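Local coordinates for protein purine nucleoside phosphorylase (Anopheles gambiae, PDB 2P4S) that catalyses the phosphorolytic cleavage of inosine, guanosine and their 2'-deoxy forms to free purine base and pentose 1-phosphate in purine salvage, at residues Lys260-Ala263 with Arg264-Ile268. Residues are numbered along the deposited sequence; the frame is centred on the assembly and turned at random.
Sequences KVIA and RQIGI
Gln265 reaches back along the preceding turn, touching Val261 and Ile262. Its CB rests 3.5 Å from Ile262 O. With CG anti to its own carbonyl carbon (chi1 -64°), the CG methylene sits 3.3 Å from Val261 O, the oxygen that also accepts the hydrogen bond of Gln265 N (3.1 Å). The extended chain then sends the amide back along the helix: OE1 lies 3.7 Å from Ile262 CA and NE2 3.7 Å from Val261 CG1. A long polar side chain suits this solvent-exposed position, because OE1 also accepts a hydrogen bond from Arg362 of helix 353-370. Here helix 253-265 ends in a Schellman motif, with Gly267 as its C-prime residue at positive phi (85°), where a CB would press on the preceding carbonyl oxygen. Ile268 N bonds to Ala263 O at 2.9 Å, and Gly267 N to Arg264 O. The hydrophobic contact that accompanies this reversal joins Ile268 CG1 to Ala263 CB, 3.9 Å apart; Ala263, a lone methyl, lets Ile268 CG1 come close to the backbone and also packs on Leu272 of strand 272-279. Ile266, one turn after Ile262, lays CD1 4.1 Å from Ile262 CG2, their side chains running in the same direction, and branched, apolar Ile262 fills its buried place against Phe359 and Ile363.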
loop_
_atom_site.group_PDB
_atom_site.type_symbol
_atom_site.label_atom_id
_atom_site.label_comp_id
_atom_site.label_asym_id
_atom_site.label_seq_id
_atom_site.Cartn_x
_atom_site.Cartn_y
_atom_site.Cartn_z
ATOM N N LYS A 260 -2.618 -14.815 -29.975
ATOM C CA LYS A 260 -3.989 -14.998 -30.431
ATOM C C LYS A 260 -4.046 -15.861 -31.713
ATOM O O LYS A 260 -4.976 -16.631 -31.906
ATOM C CB LYS A 260 -4.669 -13.651 -30.659
ATOM C CG LYS A 260 -4.883 -12.807 -29.415
ATOM C CD LYS A 260 -5.274 -11.360 -29.773
ATOM C CE LYS A 260 -5.657 -10.579 -28.530
ATOM N NZ LYS A 260 -5.966 -9.092 -28.759
ATOM N N VAL A 261 -3.044 -15.709 -32.573
ATOM C CA VAL A 261 -2.883 -16.519 -33.775
ATOM C C VAL A 261 -2.528 -17.977 -33.429
ATOM O O VAL A 261 -3.161 -18.911 -33.966
ATOM C CB VAL A 261 -1.801 -15.908 -34.699
ATOM C CG1 VAL A 261 -1.559 -16.816 -35.909
ATOM C CG2 VAL A 261 -2.214 -14.477 -35.151
ATOM N N ILE A 262 -1.568 -18.163 -32.505
ATOM C CA ILE A 262 -1.240 -19.467 -31.977
ATOM C C ILE A 262 -2.448 -20.124 -31.309
ATOM O O ILE A 262 -2.709 -21.307 -31.508
ATOM C CB ILE A 262 -0.032 -19.363 -30.944
ATOM C CG1 ILE A 262 1.255 -18.889 -31.655
ATOM C CG2 ILE A 262 0.091 -20.651 -30.130
ATOM C CD1 ILE A 262 2.260 -18.105 -30.754
ATOM N N ALA A 263 -3.209 -19.365 -30.518
ATOM C CA ALA A 263 -4.382 -19.934 -29.840
ATOM C C ALA A 263 -5.278 -20.621 -30.832
ATOM O O ALA A 263 -5.739 -21.740 -30.578
ATOM C CB ALA A 263 -5.182 -18.857 -29.062
ATOM N N ARG A 264 -5.563 -19.952 -31.955
ATOM C CA ARG A 264 -6.410 -20.602 -32.962
ATOM C C ARG A 264 -5.712 -21.807 -33.675
ATOM O O ARG A 264 -6.362 -22.833 -33.923
ATOM C CB ARG A 264 -7.023 -19.581 -33.964
ATOM C CG ARG A 264 -8.082 -20.245 -34.809
ATOM C CD ARG A 264 -8.972 -19.323 -35.572
ATOM N NE ARG A 264 -9.807 -20.106 -36.465
ATOM C CZ ARG A 264 -10.294 -19.660 -37.616
ATOM N NH1 ARG A 264 -10.030 -18.418 -38.074
ATOM N NH2 ARG A 264 -11.047 -20.479 -38.327
ATOM N N GLN A 265 -4.414 -21.694 -33.987
ATOM C CA GLN A 265 -3.646 -22.838 -34.553
ATOM C C GLN A 265 -3.738 -24.106 -33.706
ATOM O O GLN A 265 -3.820 -25.195 -34.252
ATOM C CB GLN A 265 -2.171 -22.502 -34.755
ATOM C CG GLN A 265 -1.892 -21.385 -35.782
ATOM C CD GLN A 265 -0.431 -20.893 -35.680
ATOM O OE1 GLN A 265 0.327 -21.280 -34.749
ATOM N NE2 GLN A 265 -0.022 -20.049 -36.640
ATOM N N ILE A 266 -3.747 -23.965 -32.375
ATOM C CA ILE A 266 -3.713 -25.136 -31.495
ATOM C C ILE A 266 -5.073 -25.478 -30.868
ATOM O O ILE A 266 -5.197 -26.404 -30.060
ATOM C CB ILE A 266 -2.546 -25.059 -30.469
ATOM C CG1 ILE A 266 -2.782 -23.916 -29.455
ATOM C CG2 ILE A 266 -1.228 -24.907 -31.252
ATOM C CD1 ILE A 266 -1.747 -23.827 -28.343
ATOM N N GLY A 267 -6.100 -24.761 -31.288
ATOM C CA GLY A 267 -7.464 -25.139 -30.921
ATOM C C GLY A 267 -7.948 -24.614 -29.583
ATOM O O GLY A 267 -8.913 -25.127 -29.060
ATOM N N ILE A 268 -7.286 -23.598 -29.027
ATOM C CA ILE A 268 -7.684 -23.051 -27.717
ATOM C C ILE A 268 -8.234 -21.599 -27.719
ATOM O O ILE A 268 -8.257 -20.931 -26.671
ATOM C CB ILE A 268 -6.529 -23.145 -26.672
ATOM C CG1 ILE A 268 -5.332 -22.271 -27.109
ATOM C CG2 ILE A 268 -6.207 -24.651 -26.352
ATOM C CD1 ILE A 268 -4.341 -21.971 -25.994
#